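Long-range contact in Lic12234 (Leptospira interrogans, PDB 4TZH), which is of unknown function but, as a leucine-rich repeat protein of a pathogen, is a candidate virulence factor that may bind other proteins: residues L46-P57 and L69-P80. Residues are numbered along the deposited sequence; the frame is centred on the assembly and turned at random. Where two conformers were deposited one is given.
Sequences LHLRDNELTTLP and LDISRNQISNFP. With ZN (zinc ion), chain C.
Successive coils of the leucine-rich repeat solenoid meet where Leu46 and His47 pair in parallel with Leu69 and Asp70; the two segments then run alongside each other through the turns, their pairing shifting by one residue after Asp50 and Arg73. Leu46 O accepts Asp70 N at 3.0 Å, and Asp70 O in turn accepts Leu48 N. Beyond the strands the asparagine of the repeat motif takes over. The Asn74 amide lies beside Leu53; its ND2 gives an almost straight bond to Leu48 O (2.9 Å, 174°), while OD1 receives Leu53 N at 3.0 Å. Asn51 ND2 reaches Leu48 O from the opposite face of that carbonyl, and Asn51 itself bonds back to Asn28 and Leu30, so the asparagines link coil to coil. Inside, Leu46 lies alongside Leu69, and Leu56 CD1 packs on Ile71 CD1 at 3.7 Å. On the other face of the sheet, His47 ND1 (2.0 Å) and Asp70 OD2 (1.9 Å) bind a zinc ion with one further ligand from elsewhere, ring and carboxylate planes 89° apart. With CG anti to the backbone N (chi1 169°), Asp70 also holds Ser72 N and OG through OD1, and Ser72 OG receives Arg49 NH1 at 2.9 Å. Asp50 OD2 sits over one face of the Arg73 guanidinium, 3.4 Å from NH2, where no N-H points at it. Two asparagine amides thus grip Leu48 O, whereas zinc bridges the coils in this crystal structure and Asp50–Arg73 adds a charge contact.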
# COMPACT_ATOMS: atom_id res chain seq x y z
N LEU A 46 6.25 -9.97 0.91
CA LEU A 46 5.24 -10.67 1.67
C LEU A 46 3.94 -10.59 0.87
O LEU A 46 3.49 -9.47 0.55
CB LEU A 46 5.09 -10.00 3.04
CG LEU A 46 4.02 -10.55 3.97
CD1 LEU A 46 4.18 -12.07 4.20
CD2 LEU A 46 4.02 -9.80 5.33
N HIS A 47 3.37 -11.74 0.54
CA HIS A 47 2.11 -11.78 -0.20
C HIS A 47 1.05 -12.38 0.72
O HIS A 47 1.26 -13.45 1.31
CB HIS A 47 2.24 -12.70 -1.41
CG HIS A 47 3.18 -12.21 -2.45
ND1 HIS A 47 2.74 -11.49 -3.53
CD2 HIS A 47 4.53 -12.35 -2.54
CE1 HIS A 47 3.80 -11.24 -4.27
NE2 HIS A 47 4.91 -11.73 -3.72
N LEU A 48 -0.04 -11.66 0.87
CA LEU A 48 -1.17 -12.04 1.75
C LEU A 48 -2.48 -11.85 1.05
O LEU A 48 -3.52 -11.65 1.68
CB LEU A 48 -1.17 -11.14 3.00
CG LEU A 48 0.09 -11.24 3.85
CD1 LEU A 48 0.17 -10.10 4.84
CD2 LEU A 48 0.18 -12.59 4.56
N ARG A 49 -2.46 -11.96 -0.28
CA ARG A 49 -3.63 -11.71 -1.11
C ARG A 49 -4.76 -12.68 -0.80
O ARG A 49 -4.48 -13.88 -0.58
CB ARG A 49 -3.23 -11.89 -2.58
CG ARG A 49 -4.42 -11.77 -3.57
CD ARG A 49 -3.83 -11.61 -4.95
NE ARG A 49 -4.83 -11.72 -6.02
CZ ARG A 49 -5.60 -10.73 -6.46
NH1 ARG A 49 -5.52 -9.52 -5.92
NH2 ARG A 49 -6.44 -10.93 -7.49
N ASP A 50 -6.02 -12.23 -0.80
CA ASP A 50 -7.17 -13.12 -0.72
C ASP A 50 -7.20 -13.93 0.54
O ASP A 50 -7.39 -15.15 0.53
CB ASP A 50 -7.23 -14.01 -1.96
CG ASP A 50 -8.64 -14.41 -2.35
OD1 ASP A 50 -9.61 -13.96 -1.69
OD2 ASP A 50 -8.78 -15.22 -3.28
N ASN A 51 -7.08 -13.22 1.67
CA ASN A 51 -7.27 -13.76 2.99
C ASN A 51 -8.45 -13.02 3.63
O ASN A 51 -9.25 -12.38 2.92
CB ASN A 51 -5.99 -13.69 3.84
CG ASN A 51 -5.00 -14.72 3.43
OD1 ASN A 51 -5.19 -15.92 3.66
ND2 ASN A 51 -3.86 -14.31 2.85
N GLU A 52 -8.60 -13.13 4.95
CA GLU A 52 -9.68 -12.48 5.67
C GLU A 52 -9.10 -11.47 6.70
O GLU A 52 -9.62 -11.33 7.80
CB GLU A 52 -10.57 -13.54 6.37
CG GLU A 52 -11.14 -14.57 5.41
CD GLU A 52 -11.90 -15.71 6.07
OE1 GLU A 52 -11.51 -16.10 7.19
OE2 GLU A 52 -12.83 -16.26 5.44
N LEU A 53 -7.97 -10.83 6.36
CA LEU A 53 -7.31 -9.94 7.32
C LEU A 53 -8.07 -8.64 7.48
O LEU A 53 -8.60 -8.10 6.52
CB LEU A 53 -5.88 -9.63 6.87
CG LEU A 53 -4.94 -10.81 6.69
CD1 LEU A 53 -3.61 -10.36 6.06
CD2 LEU A 53 -4.61 -11.44 8.02
N THR A 54 -8.09 -8.09 8.70
CA THR A 54 -8.68 -6.78 8.94
C THR A 54 -7.63 -5.72 9.27
O THR A 54 -7.90 -4.52 9.17
CB THR A 54 -9.76 -6.86 10.01
OG1 THR A 54 -9.17 -7.26 11.24
CG2 THR A 54 -10.89 -7.81 9.65
N THR A 55 -6.43 -6.17 9.62
CA THR A 55 -5.30 -5.30 9.95
C THR A 55 -4.04 -6.11 9.88
O THR A 55 -4.06 -7.29 9.47
CB THR A 55 -5.47 -4.64 11.35
OG1 THR A 55 -4.48 -3.59 11.50
CG2 THR A 55 -5.40 -5.65 12.52
N LEU A 56 -2.92 -5.50 10.28
CA LEU A 56 -1.65 -6.18 10.38
C LEU A 56 -1.17 -6.10 11.81
O LEU A 56 -1.47 -5.11 12.49
CB LEU A 56 -0.58 -5.52 9.48
CG LEU A 56 -0.85 -5.58 7.99
CD1 LEU A 56 0.21 -4.80 7.27
CD2 LEU A 56 -0.85 -7.02 7.50
N PRO A 57 -0.39 -7.08 12.29
CA PRO A 57 0.12 -6.98 13.66
C PRO A 57 1.16 -5.86 13.77
O PRO A 57 1.81 -5.52 12.78
CB PRO A 57 0.78 -8.35 13.87
CG PRO A 57 1.18 -8.80 12.46
CD PRO A 57 0.07 -8.31 11.60
N LEU A 69 4.77 -5.47 -0.54
CA LEU A 69 3.75 -5.96 0.37
C LEU A 69 2.45 -6.00 -0.40
O LEU A 69 1.95 -4.96 -0.88
CB LEU A 69 3.64 -5.00 1.57
CG LEU A 69 2.60 -5.33 2.63
CD1 LEU A 69 2.79 -6.75 3.18
CD2 LEU A 69 2.69 -4.32 3.77
N ASP A 70 1.90 -7.21 -0.53
CA ASP A 70 0.64 -7.44 -1.24
C ASP A 70 -0.41 -7.87 -0.23
O ASP A 70 -0.34 -9.00 0.26
CB ASP A 70 0.84 -8.50 -2.31
CG ASP A 70 -0.47 -8.99 -2.90
OD1 ASP A 70 -1.46 -8.28 -2.78
OD2 ASP A 70 -0.46 -10.09 -3.47
N ILE A 71 -1.32 -6.97 0.09
CA ILE A 71 -2.43 -7.28 1.02
C ILE A 71 -3.75 -7.10 0.31
O ILE A 71 -4.76 -6.81 0.92
CB ILE A 71 -2.47 -6.43 2.29
CG1 ILE A 71 -1.10 -5.82 2.59
CG2 ILE A 71 -3.05 -7.27 3.43
CD1 ILE A 71 -1.09 -4.80 3.80
N SER A 72 -3.73 -7.30 -1.00
CA SER A 72 -4.94 -7.15 -1.79
C SER A 72 -5.99 -8.17 -1.44
O SER A 72 -5.67 -9.25 -0.97
CB SER A 72 -4.61 -7.24 -3.27
OG SER A 72 -4.02 -8.49 -3.62
N ARG A 73 -7.26 -7.82 -1.68
CA ARG A 73 -8.37 -8.78 -1.50
C ARG A 73 -8.46 -9.31 -0.07
O ARG A 73 -8.51 -10.53 0.18
CB ARG A 73 -8.34 -9.91 -2.54
CG ARG A 73 -8.59 -9.39 -3.96
CD ARG A 73 -8.85 -10.51 -4.97
NE ARG A 73 -9.95 -11.36 -4.54
CZ ARG A 73 -10.23 -12.54 -5.08
NH1 ARG A 73 -9.49 -13.02 -6.07
NH2 ARG A 73 -11.25 -13.26 -4.62
N ASN A 74 -8.50 -8.37 0.89
CA ASN A 74 -8.70 -8.74 2.29
C ASN A 74 -9.85 -7.85 2.76
O ASN A 74 -10.67 -7.42 1.94
CB ASN A 74 -7.42 -8.53 3.11
CG ASN A 74 -6.50 -9.68 2.96
OD1 ASN A 74 -6.63 -10.67 3.67
ND2 ASN A 74 -5.52 -9.60 2.06
N GLN A 75 -9.98 -7.65 4.08
CA GLN A 75 -11.00 -6.74 4.61
C GLN A 75 -10.26 -5.72 5.49
O GLN A 75 -10.73 -5.37 6.57
CB GLN A 75 -12.04 -7.53 5.46
CG GLN A 75 -12.75 -8.67 4.70
CD GLN A 75 -13.20 -9.81 5.61
OE1 GLN A 75 -13.40 -9.67 6.83
NE2 GLN A 75 -13.34 -11.00 5.01
N ILE A 76 -9.08 -5.25 5.02
CA ILE A 76 -8.25 -4.33 5.79
C ILE A 76 -8.98 -3.01 6.00
O ILE A 76 -9.36 -2.39 5.01
CB ILE A 76 -6.88 -4.11 5.06
CG1 ILE A 76 -6.05 -5.43 4.91
CG2 ILE A 76 -6.05 -3.00 5.73
CD1 ILE A 76 -5.40 -6.01 6.23
N SER A 77 -9.10 -2.55 7.25
CA SER A 77 -9.72 -1.26 7.52
C SER A 77 -8.78 -0.32 8.28
O SER A 77 -9.07 0.87 8.39
CB SER A 77 -11.01 -1.46 8.30
OG SER A 77 -10.69 -2.02 9.57
N ASN A 78 -7.67 -0.85 8.82
CA ASN A 78 -6.76 -0.02 9.61
C ASN A 78 -5.40 -0.65 9.67
O ASN A 78 -5.27 -1.86 9.40
CB ASN A 78 -7.32 0.16 11.04
CG ASN A 78 -7.33 -1.11 11.86
OD1 ASN A 78 -6.46 -1.32 12.71
ND2 ASN A 78 -8.32 -1.99 11.64
N PHE A 79 -4.40 0.16 10.10
CA PHE A 79 -3.03 -0.29 10.23
C PHE A 79 -2.46 0.11 11.55
O PHE A 79 -2.80 1.18 12.05
CB PHE A 79 -2.15 0.37 9.16
CG PHE A 79 -2.55 0.04 7.76
CD1 PHE A 79 -2.17 -1.16 7.19
CD2 PHE A 79 -3.35 0.91 7.03
CE1 PHE A 79 -2.54 -1.47 5.87
CE2 PHE A 79 -3.71 0.61 5.72
CZ PHE A 79 -3.31 -0.58 5.16
N PRO A 80 -1.46 -0.64 12.04
CA PRO A 80 -0.75 -0.20 13.25
C PRO A 80 0.19 0.94 12.86
O PRO A 80 0.65 1.01 11.70
CB PRO A 80 0.07 -1.44 13.62
CG PRO A 80 0.32 -2.16 12.31
CD PRO A 80 -0.96 -1.94 11.54
ZN ZN C . 0.90 -11.20 -4.27
O HOH W 1 -10.71 -16.57 -4.60
O HOH W 2 -11.75 -11.29 2.72
O HOH W 3 -11.83 -11.27 9.21
O HOH W 4 -8.87 -4.81 12.88